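Long-range contact in 1-phosphatidylinositol 4,5-bisphosphate phosphodiesterase (Drosophila melanogaster, PDB 6IRB), which belongs to the phosphoinositide phospholipase C-beta family and is represented here by a long, almost wholly helical coiled-coil segment: residues K132-K137 / M176-Q181. The protein carries 2 engineered substitutions. Residues are numbered along the deposited sequence; the frame is centred on the assembly and turned at random.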
loop_
_atom_site.group_PDB
_atom_site.type_symbol
_atom_site.label_atom_id
_atom_site.label_comp_id
_atom_site.label_asym_id
_atom_site.label_seq_id
_atom_site.Cartn_x
_atom_site.Cartn_y
_atom_site.Cartn_z
ATOM N N LYS A 132 4.659 -42.858 40.352
ATOM C CA LYS A 132 4.908 -42.663 41.777
ATOM C C LYS A 132 3.671 -43.058 42.565
ATOM O O LYS A 132 3.747 -43.863 43.499
ATOM C CB LYS A 132 5.317 -41.231 42.104
ATOM C CG LYS A 132 5.792 -41.157 43.550
ATOM C CD LYS A 132 4.766 -40.588 44.512
ATOM C CE LYS A 132 5.116 -41.004 45.936
ATOM N NZ LYS A 132 4.059 -40.647 46.916
ATOM N N ASP A 133 2.558 -42.365 42.306
ATOM C CA ASP A 133 1.254 -42.699 42.872
ATOM C C ASP A 133 1.045 -44.205 42.967
ATOM O O ASP A 133 0.783 -44.749 44.043
ATOM C CB ASP A 133 0.154 -42.061 42.023
ATOM C CG ASP A 133 0.109 -40.555 42.167
ATOM O OD1 ASP A 133 0.978 -39.998 42.875
ATOM O OD2 ASP A 133 -0.783 -39.923 41.563
ATOM N N LEU A 134 1.071 -44.876 41.816
ATOM C CA LEU A 134 1.008 -46.333 41.794
ATOM C C LEU A 134 1.992 -46.962 42.777
ATOM O O LEU A 134 1.618 -47.827 43.578
ATOM C CB LEU A 134 1.260 -46.845 40.382
ATOM C CG LEU A 134 0.895 -48.327 40.362
ATOM C CD1 LEU A 134 -0.596 -48.506 40.668
ATOM C CD2 LEU A 134 1.277 -48.974 39.032
ATOM N N ASN A 135 3.271 -46.571 42.687
ATOM C CA ASN A 135 4.296 -47.073 43.601
ATOM C C ASN A 135 3.815 -47.011 45.040
ATOM O O ASN A 135 3.881 -48.006 45.774
ATOM C CB ASN A 135 5.590 -46.272 43.449
ATOM C CG ASN A 135 6.432 -46.720 42.274
ATOM O OD1 ASN A 135 6.035 -47.594 41.504
ATOM N ND2 ASN A 135 7.607 -46.106 42.123
ATOM N N ALA A 136 3.361 -45.827 45.464
ATOM C CA ALA A 136 2.787 -45.669 46.790
ATOM C C ALA A 136 1.712 -46.717 47.061
ATOM O O ALA A 136 1.835 -47.520 47.993
ATOM C CB ALA A 136 2.217 -44.259 46.936
ATOM N N LYS A 137 0.657 -46.740 46.239
ATOM C CA LYS A 137 -0.418 -47.711 46.440
ATOM C C LYS A 137 0.146 -49.117 46.593
ATOM O O LYS A 137 -0.218 -49.855 47.520
ATOM C CB LYS A 137 -1.427 -47.656 45.293
ATOM C CG LYS A 137 -2.622 -48.595 45.483
ATOM C CD LYS A 137 -3.761 -48.295 44.510
ATOM C CE LYS A 137 -4.669 -49.514 44.287
ATOM N NZ LYS A 137 -3.931 -50.749 43.859
HETATM N N MSE A 176 3.885 -56.442 39.376
HETATM C CA MSE A 176 4.484 -56.454 38.057
HETATM C C MSE A 176 3.457 -56.342 36.945
HETATM O O MSE A 176 3.695 -55.642 35.963
HETATM C CB MSE A 176 5.355 -57.686 37.909
HETATM C CG MSE A 176 6.702 -57.450 38.559
HETATM SE SE MSE A 176 7.581 -59.045 39.211
HETATM C CE MSE A 176 9.110 -59.092 37.998
ATOM N N GLU A 177 2.337 -57.055 37.062
ATOM C CA GLU A 177 1.294 -56.922 36.048
ATOM C C GLU A 177 0.750 -55.496 36.028
ATOM O O GLU A 177 0.571 -54.900 34.959
ATOM C CB GLU A 177 0.179 -57.936 36.289
ATOM C CG GLU A 177 0.648 -59.392 36.395
ATOM C CD GLU A 177 1.790 -59.752 35.443
ATOM O OE1 GLU A 177 1.523 -60.341 34.371
ATOM O OE2 GLU A 177 2.964 -59.480 35.786
ATOM N N GLU A 178 0.452 -54.946 37.210
ATOM C CA GLU A 178 0.083 -53.536 37.318
ATOM C C GLU A 178 1.071 -52.639 36.573
ATOM O O GLU A 178 0.674 -51.730 35.833
ATOM C CB GLU A 178 -0.012 -53.127 38.790
ATOM C CG GLU A 178 -1.349 -53.437 39.450
ATOM C CD GLU A 178 -1.362 -53.147 40.951
ATOM O OE1 GLU A 178 -0.300 -52.783 41.501
ATOM O OE2 GLU A 178 -2.444 -53.253 41.579
ATOM N N LYS A 179 2.371 -52.891 36.759
ATOM C CA LYS A 179 3.395 -52.089 36.098
ATOM C C LYS A 179 3.344 -52.243 34.584
ATOM O O LYS A 179 3.464 -51.256 33.847
ATOM C CB LYS A 179 4.773 -52.478 36.624
ATOM C CG LYS A 179 5.082 -51.905 37.974
ATOM C CD LYS A 179 5.750 -50.546 37.850
ATOM C CE LYS A 179 5.671 -49.783 39.163
ATOM N NZ LYS A 179 6.809 -48.839 39.339
ATOM N N LYS A 180 3.173 -53.480 34.105
ATOM C CA LYS A 180 3.032 -53.725 32.675
ATOM C C LYS A 180 1.883 -52.919 32.090
ATOM O O LYS A 180 2.032 -52.284 31.042
ATOM C CB LYS A 180 2.821 -55.222 32.434
ATOM C CG LYS A 180 1.943 -55.560 31.233
ATOM C CD LYS A 180 2.129 -57.013 30.765
ATOM C CE LYS A 180 1.225 -57.999 31.512
ATOM N NZ LYS A 180 0.583 -58.998 30.586
ATOM N N GLN A 181 0.725 -52.939 32.749
ATOM C CA GLN A 181 -0.420 -52.193 32.240
ATOM C C GLN A 181 -0.140 -50.693 32.156
ATOM O O GLN A 181 -0.387 -50.067 31.120
ATOM C CB GLN A 181 -1.659 -52.480 33.077
ATOM C CG GLN A 181 -2.519 -53.562 32.453
ATOM C CD GLN A 181 -3.628 -54.028 33.366
ATOM O OE1 GLN A 181 -3.668 -53.673 34.545
ATOM N NE2 GLN A 181 -4.532 -54.849 32.831
#
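Leu134 faces Lys179 where helix 18-150 and helix 157-210 run nearly antiparallel, 166° between the N-to-C directions of the two short segments, whose axes come no closer than 11.4 Å. At that separation the backbones do not touch, and the gap is bridged by side chains, one of which, Leu134, also reaches a main-chain atom. Leu134 points at the partner helix, and its CD2 lies 4.3 Å from the backbone O of Glu178 and 4.4 Å from CB of the same residue, a loose van der Waals contact. To one side of the leucine, Lys179 NZ donates a hydrogen bond to Asn135 OD1 at 2.6 Å. The ammonium lies in the amide plane on a lone pair of OD1, with a C=O...N angle of 140°. A bend at chi2 (-90°) carries the lysine chain across to the asparagine, which it meets at about a right angle. The two helices form an antiparallel coiled-coil hairpin at the far end of the elongated chain, with the turn between residues 150 and 157, and this contact is a surface stretch of it. On the other flank of Leu134, Lys137 NZ faces Glu178 OE2 at 3.7 Å, a long salt bridge. The glutamate is extended beyond CG, while Lys137 bends at its last torsion to bring its ammonium round to the carboxylate. Glu178 is held more firmly by Gln138, whose NE2 is hydrogen-bonded to OE1, and Arg174 adds a weak ion pair at OE2.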